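Local atomic coordinates of gram-negative insecticidal protein (Chromobacterium piscinae, PDB entry 6FBM), a protein that kills insects as a toxin of the MACPF and beta-tripod families, probably by forming pores in target cell membranes. Residues Leu28-Glu33 and Met273-Glu278; His70-Gln75 and Ala127-Tyr132; Gly178-Tyr183 and Thr237-Lys242; Lys207-Glu212 and Pro253-Ala258. All blocks are in the same frame, centred on the assembly; numbering follows the deposited sequence.

Contact 1 of 4, residues Leu28-Glu33 and Met273-Glu278; sequences LYASPE and MDFSTE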
loop_
_atom_site.group_PDB
_atom_site.type_symbol
_atom_site.label_atom_id
_atom_site.label_comp_id
_atom_site.label_asym_id
_atom_site.label_seq_id
_atom_site.Cartn_x
_atom_site.Cartn_y
_atom_site.Cartn_z
ATOM N N LEU A 28 9.276 30.218 -16.397
ATOM C CA LEU A 28 10.357 29.713 -15.546
ATOM C C LEU A 28 11.439 29.076 -16.403
ATOM O O LEU A 28 11.213 28.769 -17.567
ATOM C CB LEU A 28 9.835 28.700 -14.533
ATOM C CG LEU A 28 8.652 29.127 -13.656
ATOM C CD1 LEU A 28 8.322 27.960 -12.740
ATOM C CD2 LEU A 28 8.913 30.411 -12.850
ATOM N N TYR A 29 12.624 28.912 -15.826
ATOM C CA TYR A 29 13.719 28.241 -16.500
ATOM C C TYR A 29 13.444 26.730 -16.442
ATOM O O TYR A 29 13.266 26.173 -15.391
ATOM C CB TYR A 29 15.062 28.576 -15.846
ATOM C CG TYR A 29 16.244 27.830 -16.427
ATOM C CD1 TYR A 29 16.948 28.336 -17.507
ATOM C CD2 TYR A 29 16.649 26.598 -15.894
ATOM C CE1 TYR A 29 18.027 27.647 -18.045
ATOM C CE2 TYR A 29 17.712 25.897 -16.435
ATOM C CZ TYR A 29 18.410 26.422 -17.497
ATOM O OH TYR A 29 19.486 25.745 -18.042
ATOM N N ALA A 30 13.409 26.115 -17.618
ATOM C CA ALA A 30 13.336 24.663 -17.780
ATOM C C ALA A 30 12.501 23.986 -16.704
ATOM O O ALA A 30 13.007 23.230 -15.866
ATOM C CB ALA A 30 14.729 24.059 -17.842
ATOM N N SER A 31 11.215 24.306 -16.737
ATOM C CA SER A 31 10.253 23.733 -15.818
ATOM C C SER A 31 9.022 23.296 -16.597
ATOM O O SER A 31 8.622 23.976 -17.536
ATOM C CB SER A 31 9.830 24.761 -14.775
ATOM O OG SER A 31 8.721 24.299 -14.061
ATOM N N PRO A 32 8.388 22.190 -16.169
ATOM C CA PRO A 32 7.086 21.809 -16.731
ATOM C C PRO A 32 5.994 22.843 -16.499
ATOM O O PRO A 32 5.036 22.886 -17.252
ATOM C CB PRO A 32 6.751 20.511 -15.964
ATOM C CG PRO A 32 8.063 19.993 -15.485
ATOM C CD PRO A 32 8.869 21.200 -15.190
ATOM N N GLU A 33 6.131 23.664 -15.468
ATOM C CA GLU A 33 5.141 24.694 -15.177
ATOM C C GLU A 33 5.017 25.708 -16.307
ATOM O O GLU A 33 3.969 26.319 -16.440
ATOM C CB GLU A 33 5.460 25.435 -13.876
ATOM C CG GLU A 33 5.263 24.672 -12.562
ATOM C CD GLU A 33 5.389 25.631 -11.358
ATOM O OE1 GLU A 33 6.401 25.620 -10.599
ATOM O OE2 GLU A 33 4.466 26.453 -11.183
ATOM N N MET A 273 13.930 19.397 -16.523
ATOM C CA MET A 273 14.509 20.310 -15.563
ATOM C C MET A 273 15.731 21.075 -16.046
ATOM O O MET A 273 16.307 21.822 -15.251
ATOM C CB MET A 273 14.848 19.569 -14.265
ATOM C CG MET A 273 15.567 18.241 -14.413
ATOM S SD MET A 273 17.246 18.226 -15.072
ATOM C CE MET A 273 18.087 19.055 -13.760
ATOM N N ASP A 274 16.148 20.922 -17.297
ATOM C CA ASP A 274 17.275 21.682 -17.785
ATOM C C ASP A 274 17.267 21.739 -19.293
ATOM O O ASP A 274 16.701 20.868 -19.977
ATOM C CB ASP A 274 18.595 21.078 -17.286
ATOM C CG ASP A 274 19.710 22.122 -17.077
ATOM O OD1 ASP A 274 19.465 23.338 -17.234
ATOM O OD2 ASP A 274 20.843 21.676 -16.738
ATOM N N PHE A 275 17.899 22.786 -19.807
ATOM C CA PHE A 275 17.974 23.058 -21.218
ATOM C C PHE A 275 19.426 23.056 -21.627
ATOM O O PHE A 275 20.307 23.437 -20.825
ATOM C CB PHE A 275 17.432 24.440 -21.496
ATOM C CG PHE A 275 15.955 24.575 -21.368
ATOM C CD1 PHE A 275 15.093 23.497 -21.502
ATOM C CD2 PHE A 275 15.408 25.838 -21.208
ATOM C CE1 PHE A 275 13.733 23.678 -21.445
ATOM C CE2 PHE A 275 14.053 26.025 -21.143
ATOM C CZ PHE A 275 13.213 24.941 -21.267
ATOM N N SER A 276 19.654 22.647 -22.873
ATOM C CA SER A 276 20.934 22.721 -23.525
ATOM C C SER A 276 20.814 23.762 -24.632
ATOM O O SER A 276 19.739 24.335 -24.826
ATOM C CB SER A 276 21.240 21.374 -24.170
ATOM O OG SER A 276 20.496 21.218 -25.389
ATOM N N THR A 277 21.876 23.949 -25.420
ATOM C CA THR A 277 21.843 24.939 -26.493
ATOM C C THR A 277 20.792 24.631 -27.555
ATOM O O THR A 277 20.417 25.523 -28.282
ATOM C CB THR A 277 23.200 25.131 -27.209
ATOM O OG1 THR A 277 23.656 23.879 -27.701
ATOM C CG2 THR A 277 24.248 25.685 -26.285
ATOM N N GLU A 278 20.341 23.385 -27.656
ATOM C CA GLU A 278 19.341 22.984 -28.665
ATOM C C GLU A 278 17.914 22.815 -28.139
ATOM O O GLU A 278 17.037 22.375 -28.883
ATOM C CB GLU A 278 19.785 21.673 -29.359
ATOM C CG GLU A 278 21.109 21.742 -30.130
ATOM C CD GLU A 278 21.151 22.828 -31.200
ATOM O OE1 GLU A 278 20.143 23.065 -31.884
ATOM O OE2 GLU A 278 22.205 23.467 -31.345
#

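Contact 2 of 4, residues His70-Gln75 and Ala127-Tyr132; sequences HSDFKQ and AHVLWY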
loop_
_atom_site.group_PDB
_atom_site.type_symbol
_atom_site.label_atom_id
_atom_site.label_comp_id
_atom_site.label_asym_id
_atom_site.label_seq_id
_atom_site.Cartn_x
_atom_site.Cartn_y
_atom_site.Cartn_z
ATOM N N HIS A 70 24.357 11.990 -14.292
ATOM C CA HIS A 70 25.379 12.918 -13.789
ATOM C C HIS A 70 24.797 14.265 -13.347
ATOM O O HIS A 70 23.633 14.569 -13.621
ATOM C CB HIS A 70 26.510 13.117 -14.821
ATOM C CG HIS A 70 26.170 14.108 -15.874
ATOM N ND1 HIS A 70 25.053 13.990 -16.674
ATOM C CD2 HIS A 70 26.696 15.329 -16.141
ATOM C CE1 HIS A 70 24.963 15.050 -17.463
ATOM N NE2 HIS A 70 25.954 15.875 -17.169
ATOM N N SER A 71 25.649 15.050 -12.683
ATOM C CA SER A 71 25.328 16.382 -12.132
ATOM C C SER A 71 26.002 17.499 -12.935
ATOM O O SER A 71 27.216 17.509 -13.069
ATOM C CB SER A 71 25.775 16.472 -10.677
ATOM O OG SER A 71 24.869 15.767 -9.862
ATOM N N ASP A 72 25.196 18.423 -13.463
ATOM C CA ASP A 72 25.702 19.662 -14.078
ATOM C C ASP A 72 25.550 20.733 -13.023
ATOM O O ASP A 72 24.479 20.924 -12.439
ATOM C CB ASP A 72 24.943 20.047 -15.366
ATOM C CG ASP A 72 25.355 19.181 -16.587
ATOM O OD1 ASP A 72 26.569 18.869 -16.664
ATOM O OD2 ASP A 72 24.485 18.812 -17.459
ATOM N N PHE A 73 26.638 21.445 -12.769
ATOM C CA PHE A 73 26.647 22.551 -11.835
ATOM C C PHE A 73 26.793 23.847 -12.625
ATOM O O PHE A 73 27.663 23.968 -13.459
ATOM C CB PHE A 73 27.806 22.370 -10.881
ATOM C CG PHE A 73 27.836 23.376 -9.796
ATOM C CD1 PHE A 73 27.076 23.193 -8.647
ATOM C CD2 PHE A 73 28.632 24.527 -9.920
ATOM C CE1 PHE A 73 27.099 24.140 -7.637
ATOM C CE2 PHE A 73 28.661 25.484 -8.915
ATOM C CZ PHE A 73 27.890 25.294 -7.779
ATOM N N LYS A 74 25.930 24.815 -12.368
ATOM C CA LYS A 74 25.926 26.073 -13.129
ATOM C C LYS A 74 25.685 27.230 -12.192
ATOM O O LYS A 74 24.873 27.118 -11.286
ATOM C CB LYS A 74 24.814 26.088 -14.159
ATOM C CG LYS A 74 25.195 25.477 -15.500
ATOM C CD LYS A 74 24.041 25.431 -16.495
ATOM C CE LYS A 74 23.199 24.141 -16.559
ATOM N NZ LYS A 74 23.118 23.453 -17.881
ATOM N N GLN A 75 26.373 28.341 -12.430
ATOM C CA GLN A 75 26.121 29.586 -11.703
ATOM C C GLN A 75 25.965 30.759 -12.651
ATOM O O GLN A 75 26.771 30.955 -13.551
ATOM C CB GLN A 75 27.253 29.878 -10.741
ATOM C CG GLN A 75 27.307 28.916 -9.555
ATOM C CD GLN A 75 28.320 29.362 -8.538
ATOM O OE1 GLN A 75 29.503 29.482 -8.856
ATOM N NE2 GLN A 75 27.863 29.633 -7.317
ATOM N N ALA A 127 21.937 20.418 -11.430
ATOM C CA ALA A 127 20.998 19.670 -12.249
ATOM C C ALA A 127 21.400 18.194 -12.191
ATOM O O ALA A 127 22.534 17.835 -12.548
ATOM C CB ALA A 127 21.015 20.186 -13.677
ATOM N N HIS A 128 20.484 17.350 -11.702
ATOM C CA HIS A 128 20.728 15.924 -11.600
ATOM C C HIS A 128 20.071 15.275 -12.810
ATOM O O HIS A 128 18.907 14.919 -12.768
ATOM C CB HIS A 128 20.182 15.405 -10.287
ATOM C CG HIS A 128 20.929 15.913 -9.087
ATOM N ND1 HIS A 128 21.647 15.073 -8.249
ATOM C CD2 HIS A 128 21.122 17.166 -8.617
ATOM C CE1 HIS A 128 22.225 15.796 -7.304
ATOM N NE2 HIS A 128 21.919 17.065 -7.503
ATOM N N VAL A 129 20.830 15.145 -13.889
ATOM C CA VAL A 129 20.296 14.627 -15.137
ATOM C C VAL A 129 20.261 13.118 -15.072
ATOM O O VAL A 129 21.239 12.500 -14.680
ATOM C CB VAL A 129 21.177 15.017 -16.349
ATOM C CG1 VAL A 129 20.590 14.470 -17.659
ATOM C CG2 VAL A 129 21.370 16.541 -16.421
ATOM N N LEU A 130 19.122 12.533 -15.412
ATOM C CA LEU A 130 19.034 11.097 -15.609
ATOM C C LEU A 130 19.171 10.787 -17.107
ATOM O O LEU A 130 19.932 9.905 -17.490
ATOM C CB LEU A 130 17.710 10.571 -15.037
ATOM C CG LEU A 130 17.478 10.940 -13.570
ATOM C CD1 LEU A 130 16.076 10.578 -13.162
ATOM C CD2 LEU A 130 18.479 10.296 -12.623
ATOM N N TRP A 131 18.418 11.492 -17.946
ATOM C CA TRP A 131 18.536 11.345 -19.384
ATOM C C TRP A 131 18.133 12.602 -20.109
ATOM O O TRP A 131 17.546 13.508 -19.513
ATOM C CB TRP A 131 17.691 10.172 -19.893
ATOM C CG TRP A 131 16.311 10.197 -19.416
ATOM C CD1 TRP A 131 15.285 10.853 -19.988
ATOM C CD2 TRP A 131 15.785 9.509 -18.282
ATOM N NE1 TRP A 131 14.101 10.601 -19.286
ATOM C CE2 TRP A 131 14.396 9.744 -18.257
ATOM C CE3 TRP A 131 16.335 8.645 -17.343
ATOM C CZ2 TRP A 131 13.577 9.241 -17.258
ATOM C CZ3 TRP A 131 15.528 8.128 -16.365
ATOM C CH2 TRP A 131 14.162 8.423 -16.323
ATOM N N TYR A 132 18.493 12.654 -21.390
ATOM C CA TYR A 132 18.043 13.674 -22.297
ATOM C C TYR A 132 17.054 13.005 -23.235
ATOM O O TYR A 132 17.201 11.831 -23.579
ATOM C CB TYR A 132 19.215 14.265 -23.086
ATOM C CG TYR A 132 20.355 14.822 -22.243
ATOM C CD1 TYR A 132 20.312 16.139 -21.784
ATOM C CD2 TYR A 132 21.493 14.064 -21.937
ATOM C CE1 TYR A 132 21.344 16.689 -21.020
ATOM C CE2 TYR A 132 22.532 14.597 -21.166
ATOM C CZ TYR A 132 22.461 15.915 -20.701
ATOM O OH TYR A 132 23.477 16.500 -19.923
#

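Contact 3 of 4, residues Gly178-Tyr183 and Thr237-Lys242; sequences GGRLDY and TATGGK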
loop_
_atom_site.group_PDB
_atom_site.type_symbol
_atom_site.label_atom_id
_atom_site.label_comp_id
_atom_site.label_asym_id
_atom_site.label_seq_id
_atom_site.Cartn_x
_atom_site.Cartn_y
_atom_site.Cartn_z
ATOM N N GLY A 178 15.280 14.824 -14.956
ATOM C CA GLY A 178 15.718 14.421 -13.630
ATOM C C GLY A 178 15.201 15.383 -12.583
ATOM O O GLY A 178 14.013 15.681 -12.541
ATOM N N GLY A 179 16.093 15.890 -11.736
ATOM C CA GLY A 179 15.721 16.976 -10.826
ATOM C C GLY A 179 16.783 18.009 -10.729
ATOM O O GLY A 179 17.961 17.716 -10.874
ATOM N N ARG A 180 16.367 19.235 -10.479
ATOM C CA ARG A 180 17.276 20.381 -10.396
ATOM C C ARG A 180 17.026 21.098 -9.093
ATOM O O ARG A 180 15.860 21.268 -8.712
ATOM C CB ARG A 180 16.953 21.356 -11.511
ATOM C CG ARG A 180 17.962 22.465 -11.692
ATOM C CD ARG A 180 17.650 23.317 -12.919
ATOM N NE ARG A 180 16.752 24.409 -12.573
ATOM C CZ ARG A 180 15.555 24.675 -13.090
ATOM N NH1 ARG A 180 14.983 23.936 -14.025
ATOM N NH2 ARG A 180 14.904 25.740 -12.651
ATOM N N LEU A 181 18.087 21.568 -8.436
ATOM C CA LEU A 181 17.927 22.510 -7.336
ATOM C C LEU A 181 18.513 23.844 -7.735
ATOM O O LEU A 181 19.594 23.892 -8.310
ATOM C CB LEU A 181 18.619 21.995 -6.088
ATOM C CG LEU A 181 18.025 20.724 -5.485
ATOM C CD1 LEU A 181 18.780 20.392 -4.215
ATOM C CD2 LEU A 181 16.534 20.849 -5.199
ATOM N N ASP A 182 17.771 24.911 -7.429
ATOM C CA ASP A 182 18.167 26.293 -7.655
ATOM C C ASP A 182 18.355 26.948 -6.315
ATOM O O ASP A 182 17.389 27.183 -5.593
ATOM C CB ASP A 182 17.073 27.041 -8.371
ATOM C CG ASP A 182 16.950 26.635 -9.816
ATOM O OD1 ASP A 182 17.787 25.871 -10.275
ATOM O OD2 ASP A 182 15.997 27.054 -10.499
ATOM N N TYR A 183 19.607 27.224 -5.958
ATOM C CA TYR A 183 19.942 27.913 -4.731
ATOM C C TYR A 183 20.175 29.327 -5.161
ATOM O O TYR A 183 21.233 29.656 -5.704
ATOM C CB TYR A 183 21.194 27.271 -4.153
ATOM C CG TYR A 183 21.670 27.780 -2.808
ATOM C CD1 TYR A 183 20.987 27.478 -1.646
ATOM C CD2 TYR A 183 22.859 28.466 -2.704
ATOM C CE1 TYR A 183 21.455 27.921 -0.430
ATOM C CE2 TYR A 183 23.337 28.885 -1.481
ATOM C CZ TYR A 183 22.638 28.608 -0.348
ATOM O OH TYR A 183 23.123 29.030 0.854
ATOM N N THR A 237 14.686 26.269 -4.782
ATOM C CA THR A 237 13.575 25.809 -5.601
ATOM C C THR A 237 13.963 24.520 -6.329
ATOM O O THR A 237 15.046 24.421 -6.922
ATOM C CB THR A 237 13.175 26.878 -6.619
ATOM O OG1 THR A 237 12.870 28.077 -5.922
ATOM C CG2 THR A 237 11.912 26.494 -7.366
ATOM N N ALA A 238 13.067 23.540 -6.281
ATOM C CA ALA A 238 13.311 22.240 -6.878
ATOM C C ALA A 238 12.453 22.119 -8.131
ATOM O O ALA A 238 11.267 22.398 -8.089
ATOM C CB ALA A 238 12.978 21.140 -5.892
ATOM N N THR A 239 13.053 21.717 -9.230
ATOM C CA THR A 239 12.287 21.346 -10.412
ATOM C C THR A 239 12.515 19.868 -10.592
ATOM O O THR A 239 13.634 19.455 -10.865
ATOM C CB THR A 239 12.745 22.107 -11.661
ATOM O OG1 THR A 239 12.675 23.492 -11.389
ATOM C CG2 THR A 239 11.849 21.822 -12.808
ATOM N N GLY A 240 11.450 19.091 -10.411
ATOM C CA GLY A 240 11.513 17.644 -10.453
ATOM C C GLY A 240 11.956 17.160 -9.092
ATOM O O GLY A 240 12.371 17.937 -8.257
ATOM N N GLY A 241 11.877 15.865 -8.873
ATOM C CA GLY A 241 12.196 15.301 -7.566
ATOM C C GLY A 241 11.008 15.312 -6.636
ATOM O O GLY A 241 9.945 15.868 -6.942
ATOM N N LYS A 242 11.174 14.631 -5.514
ATOM C CA LYS A 242 10.126 14.548 -4.491
ATOM C C LYS A 242 9.740 15.966 -4.042
ATOM O O LYS A 242 10.633 16.776 -3.740
ATOM C CB LYS A 242 10.621 13.759 -3.296
ATOM C CG LYS A 242 9.551 13.408 -2.299
ATOM C CD LYS A 242 10.046 12.527 -1.183
ATOM C CE LYS A 242 8.838 11.830 -0.508
ATOM N NZ LYS A 242 8.782 11.706 0.985
HETATM O O HOH W 1 14.354 24.789 -9.708
#

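Contact 4 of 4, residues Lys207-Glu212 and Pro253-Ala258; sequences KALVGE and PDSQQA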
loop_
_atom_site.group_PDB
_atom_site.type_symbol
_atom_site.label_atom_id
_atom_site.label_comp_id
_atom_site.label_asym_id
_atom_site.label_seq_id
_atom_site.Cartn_x
_atom_site.Cartn_y
_atom_site.Cartn_z
ATOM N N LYS A 207 26.862 23.645 -1.375
ATOM C CA LYS A 207 27.476 22.315 -1.189
ATOM C C LYS A 207 27.517 21.832 0.248
ATOM O O LYS A 207 27.408 20.646 0.478
ATOM C CB LYS A 207 28.869 22.249 -1.807
ATOM C CG LYS A 207 28.791 22.165 -3.306
ATOM C CD LYS A 207 30.170 22.079 -3.939
ATOM C CE LYS A 207 30.035 21.865 -5.445
ATOM N NZ LYS A 207 31.339 22.149 -6.105
ATOM N N ALA A 208 27.678 22.734 1.199
ATOM C CA ALA A 208 27.630 22.371 2.621
ATOM C C ALA A 208 26.217 22.024 3.037
ATOM O O ALA A 208 25.991 21.123 3.855
ATOM C CB ALA A 208 28.153 23.501 3.490
ATOM N N LEU A 209 25.265 22.737 2.459
ATOM C CA LEU A 209 23.862 22.556 2.768
ATOM C C LEU A 209 23.374 21.167 2.417
ATOM O O LEU A 209 22.707 20.518 3.207
ATOM C CB LEU A 209 23.061 23.599 1.997
ATOM C CG LEU A 209 21.685 23.912 2.406
ATOM C CD1 LEU A 209 21.573 24.286 3.873
ATOM C CD2 LEU A 209 21.245 25.106 1.563
ATOM N N VAL A 210 23.741 20.716 1.233
ATOM C CA VAL A 210 23.406 19.396 0.754
ATOM C C VAL A 210 24.407 18.317 1.131
ATOM O O VAL A 210 24.232 17.176 0.785
ATOM C CB VAL A 210 23.190 19.414 -0.796
ATOM C CG1 VAL A 210 22.173 20.490 -1.175
ATOM C CG2 VAL A 210 24.459 19.510 -1.577
ATOM N N GLY A 211 25.475 18.681 1.804
ATOM C CA GLY A 211 26.430 17.707 2.330
ATOM C C GLY A 211 27.469 17.232 1.347
ATOM O O GLY A 211 28.188 16.284 1.642
ATOM N N GLU A 212 27.588 17.873 0.187
ATOM C CA GLU A 212 28.687 17.532 -0.718
ATOM C C GLU A 212 30.045 17.952 -0.152
ATOM O O GLU A 212 31.071 17.304 -0.438
ATOM C CB GLU A 212 28.465 18.105 -2.106
ATOM C CG GLU A 212 27.385 17.359 -2.888
ATOM C CD GLU A 212 26.885 18.125 -4.084
ATOM O OE1 GLU A 212 27.696 18.908 -4.662
ATOM O OE2 GLU A 212 25.703 17.902 -4.460
ATOM N N PRO A 253 15.894 20.550 10.250
ATOM C CA PRO A 253 16.810 19.753 11.075
ATOM C C PRO A 253 17.956 19.056 10.338
ATOM O O PRO A 253 19.111 19.330 10.662
ATOM C CB PRO A 253 15.887 18.718 11.731
ATOM C CG PRO A 253 14.627 19.454 11.881
ATOM C CD PRO A 253 14.501 20.375 10.702
ATOM N N ASP A 254 17.658 18.178 9.369
ATOM C CA ASP A 254 18.714 17.436 8.722
ATOM C C ASP A 254 18.703 17.607 7.212
ATOM O O ASP A 254 18.061 16.852 6.469
ATOM C CB ASP A 254 18.654 15.977 9.128
ATOM C CG ASP A 254 19.995 15.445 9.307
ATOM O OD1 ASP A 254 20.710 15.333 8.286
ATOM O OD2 ASP A 254 20.390 15.273 10.492
ATOM N N SER A 255 19.434 18.627 6.760
ATOM C CA SER A 255 19.369 19.060 5.399
ATOM C C SER A 255 20.097 18.091 4.462
ATOM O O SER A 255 19.645 17.850 3.344
ATOM C CB SER A 255 19.903 20.483 5.287
ATOM O OG SER A 255 21.243 20.582 5.746
ATOM N N GLN A 256 21.196 17.515 4.917
ATOM C CA GLN A 256 21.985 16.560 4.136
ATOM C C GLN A 256 21.178 15.277 3.897
ATOM O O GLN A 256 21.276 14.717 2.812
ATOM C CB GLN A 256 23.301 16.171 4.861
ATOM C CG GLN A 256 24.374 17.230 5.027
ATOM C CD GLN A 256 24.180 18.176 6.198
ATOM O OE1 GLN A 256 24.110 19.359 6.002
ATOM N NE2 GLN A 256 24.115 17.650 7.421
ATOM N N GLN A 257 20.406 14.818 4.894
ATOM C CA GLN A 257 19.514 13.660 4.743
ATOM C C GLN A 257 18.330 13.989 3.857
ATOM O O GLN A 257 17.949 13.175 3.010
ATOM C CB GLN A 257 18.968 13.129 6.102
ATOM C CG GLN A 257 17.865 12.041 6.031
ATOM C CD GLN A 257 18.376 10.609 5.742
ATOM O OE1 GLN A 257 19.571 10.393 5.511
ATOM N NE2 GLN A 257 17.465 9.652 5.717
ATOM N N ALA A 258 17.711 15.147 4.089
ATOM C CA ALA A 258 16.595 15.595 3.250
ATOM C C ALA A 258 17.031 15.725 1.791
ATOM O O ALA A 258 16.286 15.394 0.890
ATOM C CB ALA A 258 16.022 16.896 3.760
#

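Contact 1 of 4, residues Leu28-Glu33 and Met273-Glu278
The methyl group of Ala30 lies over the centre of the Phe275 ring, with CB 3.5 Å from the ring centroid and almost exactly on the ring normal, a CH-pi contact. It joins an N-terminal loop to the end of strand 271-274, a strand of the antiparallel sheet at the heart of the MACPF fold. The ring is carried under Ala30 by a first torsion that sets CG anti to the carbonyl carbon (chi1 -72°), and its far end slides beneath the backbone as well, Phe275 CZ reaching Ala30 CA at 3.5 Å. Phe275 then turns an edge to the face of the Tyr29 ring, with centroids 5.7 Å apart and planes inclined at 55°, a tilted edge-to-face pair. Across the rest of the contact Tyr29 runs out to Asp274, its CG anti to the backbone N (chi1 176°), and its hydroxyl donates a short hydrogen bond from OH to Asp274 OD1 at 2.5 Å. OD1 lies at the edge of the phenol ring, near its plane, and also receives a weak bond from Phe275 N. The other carboxylate oxygen, OD2, forms a salt bridge with Lys74 on strand 64-78; two such partners would be expected to hold Asp274 in its charged form. Tyr29 itself is further enclosed by Arg125, a cation-pi partner, and by Phe101, which meets it edge-to-face. Where the two backbones draw together, Met273 CA approaches Ala30 O at 3.3 Å in a C-H...O contact.

Contact 2 of 4, residues His70-Gln75 and Ala127-Tyr132
Ala127 N donates to Asp72 O at 2.8 Å and almost in a straight line (176° at the hydrogen), the shortest of four backbone bonds that zip strand 64-78 to strand 120-134. These are antiparallel neighbours in the large sheet of the MACPF domain, and the return bond, Asp72 N to Ala127 O, makes Asp72-Ala127 a hydrogen-bonded pair. His70-Val129 is another, while Ser71-His128 between them is a non-hydrogen-bonded pair in which Ser71 CA comes 3.2 Å from Ala127 O. On the face that bears His70, Asp72, Ala127 and Val129, the His70 ring lies alongside Val129, its CE1 3.9 Å from Val129 CB. That position follows from a first torsion placing CG between the backbone N and the carbonyl carbon (chi1 82°). Tyr132 reaches back over Val129 from beyond the corner in the chain at Leu130 and crosses His70 at about a right angle, bringing its OH to the imidazole edge, in the ring plane, 3.2 Å from His70 CE1. The same hydroxyl comes near the Asp72 carboxylate, which in turn accepts a weak bond at OD1 from His70 NE2; His70 ND1 is hydrogen-bonded to Tyr68 O, and the two bonds together probably limit rotation of the ring. The opposite face is plainer. There the His128 ring, whose NE2 binds Glu126 and which meets Trp262 edge-to-face, carries Ser71 OG over one of its faces, 3.7 Å from His128 ND1.

Contact 3 of 4, residues Gly178-Tyr183 and Thr237-Lys242
Arg180 and Thr239 lie side by side on one face of an antiparallel ladder, and the threonine OG1 rests over a face of the guanidinium, 3.4 Å from Arg180 NH2 but at an angle too poor for a hydrogen bond. In its own plane the guanidinium holds Asp182 side-on: Arg180 NE reaches Asp182 OD1 at 2.9 Å and Arg180 NH2 reaches Asp182 OD2 at 2.7 Å, both on the syn side of the carboxylate. A bend at chi3 (89°) in an otherwise extended arginine chain turns the head, which runs forward along the strand, edge-on to Asp182. A water beside it bonds to Thr239 OG1 at 2.7 Å and more weakly to Asp182 OD2 and Thr237 O, so the buried charges share a small polar network with the opposite strand. Beneath them, the hydrogen-bonded pairs Arg180-Thr239 and Asp182-Thr237 set the register; Arg180 N to Thr239 O is 2.8 Å. On the reverse face Leu181 CD2 packs on Ala238 CB at 3.6 Å. Gly240, with positive phi, brings its CA to 3.8 Å from Gly178 O as the chain leaves the strand. Further out, Arg180 NH1 donates to Met273 O, tying in strand 271-274. Strand 179-187 is flanked by strands 232-239 and 120-134 in the MACPF sheet, while Phe259 and Trp262 of helix 255-269 pack against Leu181.

Contact 4 of 4, residues Lys207-Glu212 and Pro253-Ala258
Ala208, close to the end of helix 198-209, turns its carbonyl toward the Gln256 side chain. Leu209 follows and carries the principal bond: Ser255 OG donates to Leu209 O at 2.9 Å, in the carbonyl plane and at 145° to the C=O. Ser255 begins helix 255-269, and its first torsion turns OG between the backbone N and the carbonyl carbon (chi1 59°), which aims the hydroxyl at the carbonyl at the end of the other helix. The leucine side chain, by contrast, only skirts the serine, CD1 staying 4.2 Å from Ser255 OG, and packs on Leu250 of helix 246-250. Val210 comes next and brings the backbones together, its CA 4.6 Å from that of Gln256, while its side chain goes the other way, onto Ile249 and Phe259. At Gly211 the chain leaves the helix with positive phi, and the bent Gln256 side chain lies against it: Gln256 CG is 3.4 Å from Gly211 CA. Weak bonds from Gly211 N to Ala208 O and from Glu212 N to Lys207 O complete the turn. Asp254, at the N-cap of the second helix, accepts weakly from Gln257 N, and Pro253 touches Asp254 of a second subunit. The pattern is thus a Schellman motif ending one helix, packed against the capped first turn of another, within the MACPF domain.

Overall arrangement
Contacts 1, 2 and 3 form one cluster on the same sheet, their centres 10 to 12 Å apart. Contacts 2 and 3 join directly through neighbouring strands, His128 N lying 2.7 Å from Gly179 O. Contact 1 touches both, with Asp274 OD2 3.4 Å from Ala127 CB of contact 2 and Tyr29 O 3.1 Å from Arg180 NH1 of contact 3. Contact 4 stands apart, about 25 Å from contact 1 between centres, but touches contact 3 where Tyr183 CE1 meets Leu209 CD2 at 3.5 Å. Helices 198-209 and 220-230 link strands 179-187 and 232-239, the position of a membrane-inserting helical cluster in MACPF relatives.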